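BZLF1 trans-activator protein (Human herpesvirus 4, PDB 2C9L) switches the virus from latency to the lytic cycle as a homodimeric bZIP transcription factor that binds DNA, including CpG-methylated viral promoters. Local coordinates at residues Leu43-Met48 and Leu52-Ile57. The protein carries 2 engineered substitutions. Residues are numbered along the deposited sequence; the frame is centred on the assembly and turned at random.
Sequences LLLKQM and LDVDSI
L45 and K46, in the last turn of the long bZIP helix 2-48, receive L52 and V54 from the chain that folds back after that helix. Within the DNA-binding and dimerization part of the protein, the segment beyond the turn doubles back along the end of its own coiled-coil helix, with the bound DNA about 36 Å away at the nearest atoms. L45 comes first. Its CG stands anti to the backbone N (chi1 -177°), which lays CD2 against V54. There CD2 meets V54 across both methyls, 3.8 Å from V54 CG2 and 4.1 Å from V54 CG1, so the valine fork straddles the tip of that one branch. L45 CG also lies 4.3 Å from L52 CD2, and the leucine is thus packed by two residues of the returning segment. L45 is buried and packs as well on L45 of the second subunit, while L52 reaches M48 of that subunit; the returning segment therefore joins intrachain packing to the dimer interface. One residue on, K46 works along the exposed border. Its chain bends at chi2 and then runs extended, bringing CD within 4.4 Å of V54 CG2 and the ammonium over the L52 carbonyl. Beyond that carbonyl, D53 caps the short helix 54-57, its OD1 accepting a weak bond from S56 N. The lysine hydrogen bond is modelled shorter than usual, and its exact length is doubtful: K46 NZ sits 2.5 Å from L52 O, at a C=O...N angle of 132° and above the carbonyl plane, 45° out of it.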
ATOM      1  N   LEU C  43     -10.861 -12.564  12.040  1.00 34.63           N
ATOM      2  CA  LEU C  43     -10.982 -13.146  13.370  1.00 42.36           C
ATOM      3  C   LEU C  43     -12.336 -12.818  13.993  1.00 42.03           C
ATOM      4  O   LEU C  43     -12.943 -13.661  14.654  1.00 35.53           O
ATOM      5  CB  LEU C  43      -9.859 -12.642  14.277  1.00 34.65           C
ATOM      6  CG  LEU C  43      -9.725 -13.357  15.622  1.00 55.01           C
ATOM      7  CD1 LEU C  43      -9.465 -14.839  15.392  1.00 59.36           C
ATOM      8  CD2 LEU C  43      -8.596 -12.735  16.422  1.00 56.94           C
ATOM      9  N   LEU C  44     -12.805 -11.592  13.785  1.00 37.73           N
ATOM     10  CA  LEU C  44     -14.099 -11.175  14.321  1.00 42.55           C
ATOM     11  C   LEU C  44     -15.212 -11.988  13.670  1.00 38.60           C
ATOM     12  O   LEU C  44     -16.144 -12.427  14.335  1.00 42.55           O
ATOM     13  CB  LEU C  44     -14.344  -9.689  14.054  1.00 38.94           C
ATOM     14  CG  LEU C  44     -15.729  -9.170  14.453  1.00 52.11           C
ATOM     15  CD1 LEU C  44     -15.990  -9.464  15.918  1.00 44.08           C
ATOM     16  CD2 LEU C  44     -15.812  -7.673  14.187  1.00 59.63           C
ATOM     17  N   LEU C  45     -15.104 -12.190  12.362  1.00 37.48           N
ATOM     18  CA  LEU C  45     -16.107 -12.949  11.630  1.00 41.81           C
ATOM     19  C   LEU C  45     -16.129 -14.386  12.125  1.00 43.84           C
ATOM     20  O   LEU C  45     -17.177 -15.029  12.166  1.00 40.26           O
ATOM     21  CB  LEU C  45     -15.797 -12.920  10.136  1.00 44.07           C
ATOM     22  CG  LEU C  45     -16.782 -13.607   9.191  1.00 55.93           C
ATOM     23  CD1 LEU C  45     -18.195 -13.071   9.416  1.00 50.20           C
ATOM     24  CD2 LEU C  45     -16.337 -13.367   7.754  1.00 51.22           C
ATOM     25  N   LYS C  46     -14.958 -14.882  12.503  1.00 45.32           N
ATOM     26  CA  LYS C  46     -14.832 -16.239  13.000  1.00 41.96           C
ATOM     27  C   LYS C  46     -15.458 -16.328  14.396  1.00 37.74           C
ATOM     28  O   LYS C  46     -16.127 -17.304  14.713  1.00 39.33           O
ATOM     29  CB  LYS C  46     -13.357 -16.645  13.052  1.00 42.20           C
ATOM     30  CG  LYS C  46     -13.134 -18.143  13.165  1.00 54.85           C
ATOM     31  CD  LYS C  46     -13.645 -18.871  11.929  1.00 52.06           C
ATOM     32  CE  LYS C  46     -13.401 -20.368  12.026  1.00 47.06           C
ATOM     33  NZ  LYS C  46     -13.914 -21.120  10.839  1.00 49.85           N
ATOM     34  N   GLN C  47     -15.250 -15.303  15.219  1.00 36.07           N
ATOM     35  CA  GLN C  47     -15.817 -15.289  16.566  1.00 43.83           C
ATOM     36  C   GLN C  47     -17.340 -15.304  16.504  1.00 53.20           C
ATOM     37  O   GLN C  47     -17.984 -16.054  17.233  1.00 47.86           O
ATOM     38  CB  GLN C  47     -15.371 -14.048  17.348  1.00 47.22           C
ATOM     39  CG  GLN C  47     -13.884 -13.959  17.619  1.00 62.94           C
ATOM     40  CD  GLN C  47     -13.541 -12.883  18.633  1.00 68.50           C
ATOM     41  OE1 GLN C  47     -14.105 -11.788  18.611  1.00 82.03           O
ATOM     42  NE2 GLN C  47     -12.603 -13.188  19.521  1.00 72.07           N
ATOM     43  N   MET C  48     -17.906 -14.474  15.630  1.00 50.01           N
ATOM     44  CA  MET C  48     -19.355 -14.383  15.477  1.00 53.62           C
ATOM     45  C   MET C  48     -19.952 -15.585  14.758  1.00 56.91           C
ATOM     46  O   MET C  48     -21.048 -16.028  15.093  1.00 62.25           O
ATOM     47  CB  MET C  48     -19.728 -13.108  14.716  1.00 50.54           C
ATOM     48  CG  MET C  48     -19.180 -11.839  15.339  1.00 54.12           C
ATOM     49  SD  MET C  48     -19.543 -11.752  17.098  1.00 63.94           S
ATOM     50  CE  MET C  48     -21.242 -11.187  17.068  1.00 67.42           C
ATOM     51  N   LEU C  52     -18.224 -20.864  10.236  1.00 56.24           N
ATOM     52  CA  LEU C  52     -17.930 -20.408   8.882  1.00 56.29           C
ATOM     53  C   LEU C  52     -16.442 -20.493   8.520  1.00 57.59           C
ATOM     54  O   LEU C  52     -15.581 -20.029   9.272  1.00 49.56           O
ATOM     55  CB  LEU C  52     -18.428 -18.968   8.713  1.00 51.80           C
ATOM     56  CG  LEU C  52     -18.361 -18.347   7.316  1.00 57.03           C
ATOM     57  CD1 LEU C  52     -19.189 -19.170   6.342  1.00 59.06           C
ATOM     58  CD2 LEU C  52     -18.874 -16.916   7.379  1.00 57.45           C
ATOM     59  N   ASP C  53     -16.148 -21.088   7.365  1.00 52.88           N
ATOM     60  CA  ASP C  53     -14.769 -21.225   6.896  1.00 51.68           C
ATOM     61  C   ASP C  53     -14.401 -19.995   6.071  1.00 48.73           C
ATOM     62  O   ASP C  53     -14.480 -20.011   4.841  1.00 49.15           O
ATOM     63  CB  ASP C  53     -14.614 -22.479   6.031  1.00 51.80           C
ATOM     64  CG  ASP C  53     -13.160 -22.819   5.757  1.00 53.55           C
ATOM     65  OD1 ASP C  53     -12.341 -21.881   5.670  1.00 42.88           O
ATOM     66  OD2 ASP C  53     -12.835 -24.018   5.619  1.00 58.72           O
ATOM     67  N   VAL C  54     -13.994 -18.933   6.754  1.00 43.79           N
ATOM     68  CA  VAL C  54     -13.639 -17.687   6.087  1.00 50.90           C
ATOM     69  C   VAL C  54     -12.555 -17.826   5.018  1.00 52.16           C
ATOM     70  O   VAL C  54     -12.719 -17.350   3.897  1.00 55.25           O
ATOM     71  CB  VAL C  54     -13.183 -16.638   7.111  1.00 49.50           C
ATOM     72  CG1 VAL C  54     -12.968 -15.306   6.422  1.00 41.75           C
ATOM     73  CG2 VAL C  54     -14.222 -16.514   8.220  1.00 50.54           C
ATOM     74  N   ASP C  55     -11.454 -18.481   5.365  1.00 52.97           N
ATOM     75  CA  ASP C  55     -10.347 -18.652   4.431  1.00 54.44           C
ATOM     76  C   ASP C  55     -10.751 -19.305   3.117  1.00 58.47           C
ATOM     77  O   ASP C  55     -10.087 -19.121   2.100  1.00 52.79           O
ATOM     78  CB  ASP C  55      -9.224 -19.463   5.080  1.00 62.84           C
ATOM     79  CG  ASP C  55      -8.676 -18.801   6.327  1.00 61.85           C
ATOM     80  OD1 ASP C  55      -9.308 -18.919   7.396  1.00 70.27           O
ATOM     81  OD2 ASP C  55      -7.618 -18.148   6.233  1.00 71.12           O
ATOM     82  N   SER C  56     -11.836 -20.071   3.142  1.00 57.44           N
ATOM     83  CA  SER C  56     -12.310 -20.747   1.943  1.00 62.73           C
ATOM     84  C   SER C  56     -13.181 -19.829   1.098  1.00 64.46           C
ATOM     85  O   SER C  56     -13.187 -19.921  -0.129  1.00 68.46           O
ATOM     86  CB  SER C  56     -13.101 -22.000   2.321  1.00 63.02           C
ATOM     87  OG  SER C  56     -12.290 -22.904   3.048  1.00 76.98           O
ATOM     88  N   ILE C  57     -13.920 -18.946   1.760  1.00 59.22           N
ATOM     89  CA  ILE C  57     -14.793 -18.009   1.067  1.00 58.87           C
ATOM     90  C   ILE C  57     -13.969 -16.890   0.444  1.00 58.39           C
ATOM     91  O   ILE C  57     -13.914 -16.746  -0.779  1.00 61.45           O
ATOM     92  CB  ILE C  57     -15.816 -17.389   2.033  1.00 55.23           C
ATOM     93  CG1 ILE C  57     -16.700 -18.486   2.625  1.00 60.61           C
ATOM     94  CG2 ILE C  57     -16.652 -16.347   1.308  1.00 57.67           C
ATOM     95  CD1 ILE C  57     -17.669 -17.984   3.664  1.00 69.34           C
TER